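Local coordinates for protein 2-oxo-1,2-dihydroquinoline 8-monooxygenase, oxygenase component (Pseudomonas putida, PDB 1Z02) that hydroxylates 2-oxo-1,2-dihydroquinoline at position 8, as the oxygenase component of a Rieske monooxygenase that carries a [2Fe-2S] cluster and a mononuclear iron, at residues E330-V335 and L356-F361; F171-R176 and M303-P308; T50-E55 and G200-G205; V319-T322 and H326-W329. All coordinates share one frame; numbering follows the deposited sequence.

How the contacts relate
Contact 3 opens first, with 50-55 of the Rieske region, and contact 2 opens next, with the loop segment 171-176. Contact 3 closes at 200-205, on strand 196-206 of the large antiparallel sheet, before contact 2 closes at 303-308, so these two cross. The rest follow in series and none nests. Contact 4 closes the short turn of the hairpin 313-320/325-335, and contact 1 closes the return of helix 339-359 onto the same strand 325-335. All four reach the one sheet: contact 3 ties it to the Rieske region, contact 2 to a loop, contact 1 to a helix. Contacts 3 and 4 meet through His202 and Glu327, contacts 1 and 3 through the Glu330-Arg203 salt bridge.

Contact 1. Residues E330-V335 and L356-F361; sequences EILVRV and LCLHGF
Glu330 and Leu332, alternate residues on the same face of strand 325-335, receive Leu358 from the last turns of helix 339-359, where the helix packs on the antiparallel sheet of the Bet v 1-like catalytic domain. The tight end lies at Glu330. Its carboxylate comes up to the helix backbone, OE1 standing 2.9 Å from Leu358 O; both are acceptors, so this short approach is not a hydrogen bond and by itself would not attract. The firm polar partner is Arg203, whose NH2 forms a salt bridge with OE2 and so helps to fix the carboxylate here. With chi2 at 177° the chain runs out straight, carrying the acid across to the helix. Replacing Glu330 by alanine is likely to leave Arg203 NH2 without this carboxylate and to open a gap beside Leu358. The iron lies about 9 Å from this side chain, and the iron ligand Asp365 is nearer still.

The loose end is apolar. Leu332 and Leu358 reach toward each other tip to tip, and beyond them strand and helix diverge, toward partly exposed Arg334 and Leu356. Leucine suits position 358 because its two branches can serve different neighbours: CD1 rests 3.8 Å from Glu330 O, while CD2 reaches both strand side chains, 4.1 Å from Leu332 CG and 3.6 Å from Glu330 OE1.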
loop_
_atom_site.group_PDB
_atom_site.type_symbol
_atom_site.label_atom_id
_atom_site.label_comp_id
_atom_site.label_asym_id
_atom_site.label_seq_id
_atom_site.Cartn_x
_atom_site.Cartn_y
_atom_site.Cartn_z
ATOM N N GLU A 330 2.864 -0.695 -28.201
ATOM C CA GLU A 330 3.718 -1.347 -29.194
ATOM C C GLU A 330 2.860 -1.604 -30.421
ATOM O O GLU A 330 1.947 -2.417 -30.359
ATOM C CB GLU A 330 4.214 -2.710 -28.723
ATOM C CG GLU A 330 5.107 -2.725 -27.530
ATOM C CD GLU A 330 5.449 -4.137 -27.144
ATOM O OE1 GLU A 330 6.180 -4.807 -27.906
ATOM O OE2 GLU A 330 4.967 -4.588 -26.089
ATOM N N ILE A 331 3.129 -0.918 -31.525
ATOM C CA ILE A 331 2.362 -1.179 -32.732
ATOM C C ILE A 331 3.264 -1.376 -33.939
ATOM O O ILE A 331 4.381 -0.850 -34.001
ATOM C CB ILE A 331 1.339 -0.037 -33.063
ATOM C CG1 ILE A 331 2.080 1.242 -33.467
ATOM C CG2 ILE A 331 0.409 0.188 -31.878
ATOM C CD1 ILE A 331 1.197 2.313 -34.042
ATOM N N LEU A 332 2.764 -2.156 -34.891
ATOM C CA LEU A 332 3.469 -2.429 -36.136
ATOM C C LEU A 332 2.566 -1.877 -37.218
ATOM O O LEU A 332 1.361 -2.135 -37.225
ATOM C CB LEU A 332 3.676 -3.934 -36.336
ATOM C CG LEU A 332 4.632 -4.594 -35.346
ATOM C CD1 LEU A 332 4.692 -6.081 -35.586
ATOM C CD2 LEU A 332 6.003 -3.956 -35.481
ATOM N N VAL A 333 3.153 -1.108 -38.123
ATOM C CA VAL A 333 2.399 -0.492 -39.200
ATOM C C VAL A 333 2.919 -0.942 -40.558
ATOM O O VAL A 333 4.126 -1.090 -40.752
ATOM C CB VAL A 333 2.496 1.054 -39.114
ATOM C CG1 VAL A 333 1.619 1.692 -40.182
ATOM C CG2 VAL A 333 2.066 1.536 -37.725
ATOM N N ARG A 334 1.995 -1.187 -41.479
ATOM C CA ARG A 334 2.338 -1.578 -42.844
ATOM C C ARG A 334 1.209 -1.119 -43.755
ATOM O O ARG A 334 0.038 -1.360 -43.464
ATOM C CB ARG A 334 2.504 -3.092 -42.976
ATOM C CG ARG A 334 2.998 -3.495 -44.360
ATOM C CD ARG A 334 2.944 -4.987 -44.624
ATOM N NE ARG A 334 3.453 -5.285 -45.963
ATOM C CZ ARG A 334 4.598 -5.919 -46.204
ATOM N NH1 ARG A 334 4.985 -6.143 -47.453
ATOM N NH2 ARG A 334 5.353 -6.340 -45.199
ATOM N N VAL A 335 1.553 -0.449 -44.849
ATOM C CA VAL A 335 0.538 0.024 -45.773
ATOM C C VAL A 335 0.009 -1.162 -46.567
ATOM O O VAL A 335 0.765 -1.879 -47.225
ATOM C CB VAL A 335 1.101 1.091 -46.741
ATOM C CG1 VAL A 335 0.029 1.498 -47.750
ATOM C CG2 VAL A 335 1.546 2.322 -45.949
ATOM N N LEU A 356 6.537 -13.645 -31.552
ATOM C CA LEU A 356 7.996 -13.598 -31.585
ATOM C C LEU A 356 8.646 -12.238 -31.369
ATOM O O LEU A 356 9.739 -12.165 -30.815
ATOM C CB LEU A 356 8.515 -14.177 -32.904
ATOM C CG LEU A 356 8.272 -15.667 -33.175
ATOM C CD1 LEU A 356 8.849 -16.038 -34.531
ATOM C CD2 LEU A 356 8.942 -16.518 -32.096
ATOM N N CYS A 357 7.991 -11.164 -31.800
ATOM C CA CYS A 357 8.569 -9.833 -31.651
ATOM C C CYS A 357 7.979 -8.941 -30.564
ATOM O O CYS A 357 8.667 -8.615 -29.596
ATOM C CB CYS A 357 8.526 -9.106 -32.990
ATOM S SG CYS A 357 9.504 -9.938 -34.265
ATOM N N LEU A 358 6.723 -8.529 -30.717
ATOM C CA LEU A 358 6.110 -7.668 -29.713
ATOM C C LEU A 358 6.160 -8.310 -28.329
ATOM O O LEU A 358 6.254 -7.614 -27.317
ATOM C CB LEU A 358 4.666 -7.338 -30.104
ATOM C CG LEU A 358 4.500 -6.510 -31.388
ATOM C CD1 LEU A 358 3.122 -5.861 -31.395
ATOM C CD2 LEU A 358 5.577 -5.425 -31.450
ATOM N N HIS A 359 6.111 -9.637 -28.288
ATOM C CA HIS A 359 6.180 -10.371 -27.024
ATOM C C HIS A 359 7.549 -11.028 -26.824
ATOM O O HIS A 359 8.251 -10.738 -25.863
ATOM C CB HIS A 359 5.112 -11.461 -26.979
ATOM C CG HIS A 359 3.792 -10.995 -26.459
ATOM N ND1 HIS A 359 3.643 -10.430 -25.213
ATOM C CD2 HIS A 359 2.553 -11.036 -27.005
ATOM C CE1 HIS A 359 2.368 -10.142 -25.011
ATOM N NE2 HIS A 359 1.685 -10.501 -26.084
ATOM N N GLY A 360 7.920 -11.908 -27.748
ATOM C CA GLY A 360 9.183 -12.624 -27.646
ATOM C C GLY A 360 10.438 -11.788 -27.498
ATOM O O GLY A 360 11.368 -12.173 -26.793
ATOM N N PHE A 361 10.465 -10.640 -28.160
ATOM C CA PHE A 361 11.619 -9.751 -28.107
ATOM C C PHE A 361 11.473 -8.692 -27.012
ATOM O O PHE A 361 12.304 -8.601 -26.106
ATOM C CB PHE A 361 11.794 -9.053 -29.468
ATOM C CG PHE A 361 13.065 -8.268 -29.595
ATOM C CD1 PHE A 361 14.281 -8.910 -29.824
ATOM C CD2 PHE A 361 13.053 -6.883 -29.471
ATOM C CE1 PHE A 361 15.463 -8.176 -29.930
ATOM C CE2 PHE A 361 14.222 -6.143 -29.574
ATOM C CZ PHE A 361 15.431 -6.789 -29.803
#

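Contact 2. Residues F171-R176 and M303-P308; sequences FRFPER and MVENWP
Phe173 turns its ring toward Met303 and Glu305, which project from the same face of strand 301-305, so that a loop without regular structure lies against the antiparallel sheet of the catalytic domain. The two strand residues meet the ring differently. Met303 comes to the edge: its methyl CE lies in the ring plane, 3.6 Å from Phe173 CE1. Glu305 lies over a face, its OE2 3.7 Å above the ring plane and displaced toward the rim, with the carboxylate tilted 35° from the ring.

A carboxylate over an aromatic face is not an attraction in itself. Here the acid is held by partners outside the two segments, OE1 by a salt bridge to Arg293 and OE2 by a hydrogen bond from Trp185, and Phe173 covers that buried polar group. His182 also meets the phenylalanine ring, with its own ring nearly perpendicular.

Methionine suits its place because its long, flexible chain can end in a turned methyl. The chain runs out nearly straight as far as SD, then bends (chi3 71°) and brings CE to the edge of the Phe173 ring and beside the Phe171 backbone. The methyl approaches Phe171 through the backbone more than the ring: Met303 CE is 3.4 Å from Phe171 O.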
loop_
_atom_site.group_PDB
_atom_site.type_symbol
_atom_site.label_atom_id
_atom_site.label_comp_id
_atom_site.label_asym_id
_atom_site.label_seq_id
_atom_site.Cartn_x
_atom_site.Cartn_y
_atom_site.Cartn_z
ATOM N N PHE A 171 9.139 11.323 -37.367
ATOM C CA PHE A 171 9.440 11.893 -38.683
ATOM C C PHE A 171 8.856 10.991 -39.763
ATOM O O PHE A 171 8.922 9.772 -39.647
ATOM C CB PHE A 171 10.956 12.009 -38.890
ATOM C CG PHE A 171 11.672 12.703 -37.766
ATOM C CD1 PHE A 171 12.382 11.970 -36.819
ATOM C CD2 PHE A 171 11.619 14.090 -37.640
ATOM C CE1 PHE A 171 13.027 12.602 -35.760
ATOM C CE2 PHE A 171 12.261 14.735 -36.580
ATOM C CZ PHE A 171 12.966 13.987 -35.640
ATOM N N ARG A 172 8.293 11.591 -40.812
ATOM C CA ARG A 172 7.680 10.827 -41.898
ATOM C C ARG A 172 8.587 10.659 -43.107
ATOM O O ARG A 172 9.383 11.544 -43.415
ATOM C CB ARG A 172 6.378 11.498 -42.354
ATOM C CG ARG A 172 5.380 11.724 -41.239
ATOM C CD ARG A 172 4.132 12.437 -41.725
ATOM N NE ARG A 172 3.359 11.634 -42.669
ATOM C CZ ARG A 172 2.146 11.960 -43.108
ATOM N NH1 ARG A 172 1.514 11.170 -43.968
ATOM N NH2 ARG A 172 1.559 13.075 -42.682
ATOM N N PHE A 173 8.451 9.514 -43.773
ATOM C CA PHE A 173 9.199 9.183 -44.988
ATOM C C PHE A 173 8.155 8.788 -46.032
ATOM O O PHE A 173 7.088 8.285 -45.680
ATOM C CB PHE A 173 10.149 8.005 -44.759
ATOM C CG PHE A 173 11.235 8.290 -43.764
ATOM C CD1 PHE A 173 11.039 8.046 -42.406
ATOM C CD2 PHE A 173 12.447 8.831 -44.177
ATOM C CE1 PHE A 173 12.030 8.345 -41.479
ATOM C CE2 PHE A 173 13.444 9.133 -43.255
ATOM C CZ PHE A 173 13.235 8.888 -41.906
ATOM N N PRO A 174 8.453 8.981 -47.326
ATOM C CA PRO A 174 9.681 9.532 -47.904
ATOM C C PRO A 174 9.885 11.039 -47.731
ATOM O O PRO A 174 10.940 11.563 -48.088
ATOM C CB PRO A 174 9.561 9.134 -49.371
ATOM C CG PRO A 174 8.107 9.287 -49.610
ATOM C CD PRO A 174 7.494 8.637 -48.393
ATOM N N GLU A 175 8.889 11.733 -47.186
ATOM C CA GLU A 175 8.994 13.176 -46.990
ATOM C C GLU A 175 10.366 13.626 -46.486
ATOM O O GLU A 175 10.935 14.597 -46.974
ATOM C CB GLU A 175 7.907 13.661 -46.023
ATOM C CG GLU A 175 8.070 15.113 -45.607
ATOM C CD GLU A 175 7.054 15.547 -44.574
ATOM O OE1 GLU A 175 7.173 16.680 -44.064
ATOM O OE2 GLU A 175 6.135 14.760 -44.270
ATOM N N ARG A 176 10.917 12.891 -45.534
ATOM C CA ARG A 176 12.199 13.266 -44.967
ATOM C C ARG A 176 13.353 12.341 -45.381
ATOM O O ARG A 176 14.414 12.310 -44.737
ATOM C CB ARG A 176 12.090 13.277 -43.446
ATOM C CG ARG A 176 10.949 14.069 -42.878
ATOM C CD ARG A 176 11.401 14.818 -41.675
ATOM N NE ARG A 176 10.402 15.850 -41.365
ATOM C CZ ARG A 176 10.656 16.929 -40.651
ATOM N NH1 ARG A 176 9.675 17.732 -40.324
ATOM N NH2 ARG A 176 11.897 17.242 -40.308
ATOM N N MET A 303 10.432 5.204 -32.959
ATOM C CA MET A 303 10.214 4.710 -34.310
ATOM C C MET A 303 11.375 3.797 -34.644
ATOM O O MET A 303 12.532 4.194 -34.521
ATOM C CB MET A 303 10.163 5.836 -35.345
ATOM C CG MET A 303 10.242 5.305 -36.784
ATOM S SD MET A 303 9.742 6.456 -38.094
ATOM C CE MET A 303 11.102 7.633 -38.064
ATOM N N VAL A 304 11.060 2.571 -35.047
ATOM C CA VAL A 304 12.081 1.608 -35.422
ATOM C C VAL A 304 11.836 1.242 -36.883
ATOM O O VAL A 304 11.047 0.343 -37.180
ATOM C CB VAL A 304 11.996 0.322 -34.580
ATOM C CG1 VAL A 304 13.275 -0.475 -34.745
ATOM C CG2 VAL A 304 11.764 0.657 -33.116
ATOM N N GLU A 305 12.507 1.956 -37.786
ATOM C CA GLU A 305 12.378 1.726 -39.222
ATOM C C GLU A 305 12.871 0.339 -39.607
ATOM O O GLU A 305 13.816 -0.179 -39.016
ATOM C CB GLU A 305 13.187 2.774 -40.002
ATOM C CG GLU A 305 12.815 4.199 -39.671
ATOM C CD GLU A 305 13.765 5.211 -40.268
ATOM O OE1 GLU A 305 14.249 6.086 -39.514
ATOM O OE2 GLU A 305 14.019 5.134 -41.490
ATOM N N ASN A 306 12.217 -0.254 -40.600
ATOM C CA ASN A 306 12.589 -1.568 -41.109
ATOM C C ASN A 306 12.574 -2.679 -40.059
ATOM O O ASN A 306 13.467 -3.535 -40.019
ATOM C CB ASN A 306 13.967 -1.494 -41.767
ATOM C CG ASN A 306 14.088 -2.427 -42.945
ATOM O OD1 ASN A 306 13.256 -2.404 -43.858
ATOM N ND2 ASN A 306 15.125 -3.253 -42.943
ATOM N N TRP A 307 11.545 -2.667 -39.217
ATOM C CA TRP A 307 11.395 -3.674 -38.172
ATOM C C TRP A 307 9.923 -4.070 -38.031
ATOM O O TRP A 307 9.037 -3.211 -38.001
ATOM C CB TRP A 307 11.931 -3.129 -36.847
ATOM C CG TRP A 307 11.936 -4.120 -35.726
ATOM C CD1 TRP A 307 10.905 -4.404 -34.876
ATOM C CD2 TRP A 307 13.019 -4.974 -35.341
ATOM N NE1 TRP A 307 11.278 -5.380 -33.985
ATOM C CE2 TRP A 307 12.573 -5.749 -34.248
ATOM C CE3 TRP A 307 14.325 -5.162 -35.815
ATOM C CZ2 TRP A 307 13.385 -6.698 -33.618
ATOM C CZ3 TRP A 307 15.137 -6.110 -35.188
ATOM C CH2 TRP A 307 14.661 -6.863 -34.100
ATOM N N PRO A 308 9.642 -5.381 -37.946
ATOM C CA PRO A 308 10.616 -6.483 -37.979
ATOM C C PRO A 308 11.069 -6.892 -39.385
ATOM O O PRO A 308 12.005 -7.678 -39.546
ATOM C CB PRO A 308 9.882 -7.606 -37.253
ATOM C CG PRO A 308 8.471 -7.351 -37.598
ATOM C CD PRO A 308 8.324 -5.860 -37.501
#

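Contact 3. Residues T50-E55 and G200-G205; sequences THELEE and GMHRTG
Glu52 OE1 is gripped by two N-H groups, the imidazole NE2 of His202 from across the contact and the backbone N of Phe49 from its own side. The histidine bond is sound: NE2 to OE1 measures 3.0 Å, with an N-H...O angle of 158°. OE1 receives it on the syn lone pair, the side facing the other oxygen, and lies almost in the imidazole plane. The same N-H leans weakly toward Glu52 OE2 at 3.2 Å. Although donor and acceptor are well aligned, the carboxylate is twisted 44° from the ring.

The two side chains come from opposite directions. That of Glu52 is extended, a length that lets the loop 50-55 span to the strand. His202 holds its ring between the backbone N and the carbonyl carbon (chi1 63°), which directs NE2 toward Glu52 and leaves ND1 for Glu327 OE2. With a carboxylate at each nitrogen, the imidazole is probably favoured in its charged form. Lys438 adds a salt bridge to Glu52 OE2. Were Glu52 an alanine, His202 NE2, the Phe49 N-H and Lys438 would probably all lose this carboxylate, and the imidazole would be freer to turn.

A thinner link runs alongside: a water 2.6 Å from His51 NE2 donates a weak bond to Gly200 O, 3.3 Å away. The whole is a histidine-carboxylate hydrogen bond at the partly exposed junction between the Rieske domain and strand 196-206 of the catalytic-domain sheet.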
loop_
_atom_site.group_PDB
_atom_site.type_symbol
_atom_site.label_atom_id
_atom_site.label_comp_id
_atom_site.label_asym_id
_atom_site.label_seq_id
_atom_site.Cartn_x
_atom_site.Cartn_y
_atom_site.Cartn_z
ATOM N N THR A 50 -9.079 1.963 -31.986
ATOM C CA THR A 50 -10.437 2.172 -32.447
ATOM C C THR A 50 -11.368 1.053 -31.979
ATOM O O THR A 50 -12.510 1.311 -31.593
ATOM C CB THR A 50 -10.458 2.279 -33.989
ATOM O OG1 THR A 50 -9.812 3.498 -34.389
ATOM C CG2 THR A 50 -11.879 2.262 -34.520
ATOM N N HIS A 51 -10.876 -0.182 -31.992
ATOM C CA HIS A 51 -11.700 -1.313 -31.582
ATOM C C HIS A 51 -12.062 -1.288 -30.098
ATOM O O HIS A 51 -12.921 -2.047 -29.648
ATOM C CB HIS A 51 -11.027 -2.642 -31.962
ATOM C CG HIS A 51 -9.731 -2.904 -31.263
ATOM N ND1 HIS A 51 -9.657 -3.235 -29.925
ATOM C CD2 HIS A 51 -8.458 -2.927 -31.725
ATOM C CE1 HIS A 51 -8.396 -3.454 -29.597
ATOM N NE2 HIS A 51 -7.648 -3.274 -30.673
ATOM N N GLU A 52 -11.429 -0.400 -29.338
ATOM C CA GLU A 52 -11.725 -0.299 -27.916
ATOM C C GLU A 52 -12.847 0.696 -27.637
ATOM O O GLU A 52 -13.220 0.901 -26.483
ATOM C CB GLU A 52 -10.479 0.117 -27.146
ATOM C CG GLU A 52 -9.427 -0.958 -27.042
ATOM C CD GLU A 52 -8.209 -0.506 -26.259
ATOM O OE1 GLU A 52 -7.436 0.313 -26.789
ATOM O OE2 GLU A 52 -8.026 -0.966 -25.108
ATOM N N LEU A 53 -13.383 1.306 -28.693
ATOM C CA LEU A 53 -14.451 2.293 -28.554
ATOM C C LEU A 53 -15.405 2.197 -29.748
ATOM O O LEU A 53 -15.163 2.788 -30.796
ATOM C CB LEU A 53 -13.845 3.701 -28.475
ATOM C CG LEU A 53 -14.216 4.744 -27.404
ATOM C CD1 LEU A 53 -14.943 5.875 -27.982
ATOM C CD2 LEU A 53 -14.921 4.140 -26.267
ATOM N N GLU A 54 -16.476 1.427 -29.591
ATOM C CA GLU A 54 -17.465 1.264 -30.654
ATOM C C GLU A 54 -18.542 2.334 -30.498
ATOM O O GLU A 54 -18.553 3.065 -29.505
ATOM C CB GLU A 54 -18.086 -0.128 -30.575
ATOM C CG GLU A 54 -17.068 -1.237 -30.725
ATOM C CD GLU A 54 -17.680 -2.618 -30.587
ATOM O OE1 GLU A 54 -16.929 -3.609 -30.696
ATOM O OE2 GLU A 54 -18.909 -2.717 -30.370
ATOM N N GLU A 55 -19.446 2.421 -31.471
ATOM C CA GLU A 55 -20.506 3.419 -31.425
ATOM C C GLU A 55 -21.258 3.363 -30.102
ATOM O O GLU A 55 -21.712 2.300 -29.685
ATOM C CB GLU A 55 -21.490 3.204 -32.576
ATOM C CG GLU A 55 -22.612 4.232 -32.633
ATOM C CD GLU A 55 -22.141 5.617 -33.054
ATOM O OE1 GLU A 55 -22.937 6.578 -32.929
ATOM O OE2 GLU A 55 -20.992 5.752 -33.517
ATOM N N GLY A 200 -1.337 -4.140 -32.891
ATOM C CA GLY A 200 -0.497 -3.993 -31.722
ATOM C C GLY A 200 -1.213 -4.121 -30.400
ATOM O O GLY A 200 -2.302 -4.697 -30.306
ATOM N N MET A 201 -0.602 -3.560 -29.365
ATOM C CA MET A 201 -1.172 -3.649 -28.029
ATOM C C MET A 201 -0.581 -2.590 -27.118
ATOM O O MET A 201 0.420 -1.950 -27.453
ATOM C CB MET A 201 -0.825 -5.007 -27.443
ATOM C CG MET A 201 0.690 -5.178 -27.288
ATOM S SD MET A 201 1.177 -6.853 -26.887
ATOM C CE MET A 201 2.878 -6.719 -26.904
ATOM N N HIS A 202 -1.220 -2.407 -25.967
ATOM C CA HIS A 202 -0.713 -1.488 -24.959
ATOM C C HIS A 202 -0.940 -2.141 -23.596
ATOM O O HIS A 202 -1.997 -2.721 -23.333
ATOM C CB HIS A 202 -1.349 -0.093 -25.081
ATOM C CG HIS A 202 -2.825 -0.050 -24.863
ATOM N ND1 HIS A 202 -3.396 -0.082 -23.608
ATOM C CD2 HIS A 202 -3.849 0.106 -25.733
ATOM C CE1 HIS A 202 -4.703 0.057 -23.716
ATOM N NE2 HIS A 202 -5.004 0.175 -24.999
ATOM N N ARG A 203 0.088 -2.099 -22.757
ATOM C CA ARG A 203 0.017 -2.710 -21.440
ATOM C C ARG A 203 0.528 -1.767 -20.369
ATOM O O ARG A 203 1.510 -1.055 -20.576
ATOM C CB ARG A 203 0.862 -3.987 -21.412
ATOM C CG ARG A 203 0.488 -5.014 -22.463
ATOM C CD ARG A 203 1.482 -6.163 -22.475
ATOM N NE ARG A 203 2.676 -5.849 -23.257
ATOM C CZ ARG A 203 3.750 -6.635 -23.326
ATOM N NH1 ARG A 203 3.807 -7.769 -22.665
ATOM N NH2 ARG A 203 4.771 -6.314 -24.085
ATOM N N THR A 204 -0.126 -1.779 -19.215
ATOM C CA THR A 204 0.284 -0.921 -18.117
ATOM C C THR A 204 1.648 -1.371 -17.614
ATOM O O THR A 204 1.863 -2.558 -17.332
ATOM C CB THR A 204 -0.729 -0.973 -16.961
ATOM O OG1 THR A 204 -2.029 -0.640 -17.457
ATOM C CG2 THR A 204 -0.353 0.026 -15.884
ATOM N N GLY A 205 2.573 -0.415 -17.536
ATOM C CA GLY A 205 3.915 -0.684 -17.052
ATOM C C GLY A 205 4.040 -0.180 -15.626
ATOM O O GLY A 205 3.484 0.860 -15.280
HETATM O O HOH W 1 -5.295 -3.936 -31.505
#

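Contact 4. Residues V319-T322 and H326-W329; sequences VPIT and HEYW
Val319 and Glu327 face each other as an antiparallel hydrogen-bonded pair, and their backbones carry all the hydrogen bonds between the two segments. Glu327 N donates to Val319 O at 2.7 Å, and Val319 N returns a longer bond of 3.1 Å to Glu327 O. The next pair, Pro320 with His326, is non-hydrogen-bonded, a position where proline, lacking an N-H, costs the ladder nothing.

Van der Waals packing flanks this ladder. Ile321 lays its outer methyl on the neighbouring backbone, CD1 3.5 Å from His326 C, and the same methyl lies 3.8 Å from Glu327 OE1. Valine suits position 319 because its branches spread from CB: CG2, anti to the carbonyl carbon, makes an apolar contact with Trp329 at CD1, 4.0 Å away, the two side chains crossing obliquely. Pro46 and Tyr45 of strand 43-49 cover Val319 as well, so the Rieske region packs against this face.

The polar ends of the side chains find partners outside the hairpin. Glu327 bends at chi2 (66°), and its two carboxylate oxygens bond to His202 ND1 and Thr204 OG1 on strand 196-206; this satisfies a buried acid. On the other face of the sheet, the ring of His326 leads away from Pro320, and its ND1 bonds to Gly207 O, while CB stays 3.2 Å from Val319 O.

Together these contacts make the turn end of a beta hairpin, strands 313-320 and 325-335, within the antiparallel sheet of the Bet v 1-like catalytic domain.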
loop_
_atom_site.group_PDB
_atom_site.type_symbol
_atom_site.label_atom_id
_atom_site.label_comp_id
_atom_site.label_asym_id
_atom_site.label_seq_id
_atom_site.Cartn_x
_atom_site.Cartn_y
_atom_site.Cartn_z
ATOM N N VAL A 319 3.203 6.274 -22.342
ATOM C CA VAL A 319 2.274 7.271 -21.834
ATOM C C VAL A 319 2.159 7.312 -20.323
ATOM O O VAL A 319 1.750 6.342 -19.691
ATOM C CB VAL A 319 0.872 7.065 -22.432
ATOM C CG1 VAL A 319 -0.031 8.239 -22.042
ATOM C CG2 VAL A 319 0.976 6.919 -23.972
ATOM N N PRO A 320 2.523 8.447 -19.719
ATOM C CA PRO A 320 2.427 8.535 -18.261
ATOM C C PRO A 320 0.984 8.469 -17.795
ATOM O O PRO A 320 0.093 9.072 -18.407
ATOM C CB PRO A 320 3.101 9.872 -17.940
ATOM C CG PRO A 320 2.947 10.663 -19.181
ATOM C CD PRO A 320 3.108 9.669 -20.298
ATOM N N ILE A 321 0.751 7.695 -16.737
ATOM C CA ILE A 321 -0.580 7.550 -16.164
ATOM C C ILE A 321 -0.555 8.367 -14.876
ATOM O O ILE A 321 -1.371 9.273 -14.679
ATOM C CB ILE A 321 -0.893 6.077 -15.854
ATOM C CG1 ILE A 321 -0.944 5.282 -17.160
ATOM C CG2 ILE A 321 -2.225 5.976 -15.111
ATOM C CD1 ILE A 321 -1.100 3.802 -16.973
ATOM N N THR A 322 0.387 8.014 -14.003
ATOM C CA THR A 322 0.621 8.736 -12.759
ATOM C C THR A 322 2.130 8.938 -12.825
ATOM O O THR A 322 2.728 8.793 -13.897
ATOM C CB THR A 322 0.248 7.923 -11.484
ATOM O OG1 THR A 322 1.028 6.724 -11.422
ATOM C CG2 THR A 322 -1.235 7.588 -11.475
ATOM N N HIS A 326 2.776 3.841 -16.257
ATOM C CA HIS A 326 2.662 4.327 -17.627
ATOM C C HIS A 326 2.013 3.248 -18.474
ATOM O O HIS A 326 1.958 2.081 -18.076
ATOM C CB HIS A 326 4.038 4.653 -18.215
ATOM C CG HIS A 326 4.954 3.471 -18.308
ATOM N ND1 HIS A 326 5.595 2.938 -17.209
ATOM C CD2 HIS A 326 5.317 2.701 -19.363
ATOM C CE1 HIS A 326 6.309 1.891 -17.581
ATOM N NE2 HIS A 326 6.157 1.723 -18.884
ATOM N N GLU A 327 1.522 3.635 -19.644
ATOM C CA GLU A 327 0.890 2.682 -20.553
ATOM C C GLU A 327 1.849 2.495 -21.734
ATOM O O GLU A 327 2.078 3.413 -22.512
ATOM C CB GLU A 327 -0.465 3.221 -21.028
ATOM C CG GLU A 327 -1.356 2.193 -21.724
ATOM C CD GLU A 327 -1.818 1.085 -20.801
ATOM O OE1 GLU A 327 -1.487 1.109 -19.603
ATOM O OE2 GLU A 327 -2.518 0.173 -21.273
ATOM N N TYR A 328 2.418 1.301 -21.842
ATOM C CA TYR A 328 3.379 0.990 -22.895
ATOM C C TYR A 328 2.714 0.477 -24.179
ATOM O O TYR A 328 2.131 -0.611 -24.210
ATOM C CB TYR A 328 4.380 -0.026 -22.341
ATOM C CG TYR A 328 5.326 -0.647 -23.345
ATOM C CD1 TYR A 328 6.071 0.142 -24.230
ATOM C CD2 TYR A 328 5.537 -2.026 -23.354
ATOM C CE1 TYR A 328 7.009 -0.435 -25.096
ATOM C CE2 TYR A 328 6.470 -2.610 -24.208
ATOM C CZ TYR A 328 7.206 -1.813 -25.074
ATOM O OH TYR A 328 8.149 -2.411 -25.882
ATOM N N TRP A 329 2.803 1.281 -25.236
ATOM C CA TRP A 329 2.224 0.930 -26.527
ATOM C C TRP A 329 3.265 0.343 -27.470
ATOM O O TRP A 329 4.402 0.815 -27.522
ATOM C CB TRP A 329 1.606 2.162 -27.195
ATOM C CG TRP A 329 0.373 2.683 -26.524
ATOM C CD1 TRP A 329 0.275 3.222 -25.269
ATOM C CD2 TRP A 329 -0.943 2.744 -27.090
ATOM N NE1 TRP A 329 -1.021 3.615 -25.025
ATOM C CE2 TRP A 329 -1.790 3.333 -26.125
ATOM C CE3 TRP A 329 -1.491 2.355 -28.322
ATOM C CZ2 TRP A 329 -3.155 3.546 -26.354
ATOM C CZ3 TRP A 329 -2.846 2.567 -28.549
ATOM C CH2 TRP A 329 -3.661 3.157 -27.569
#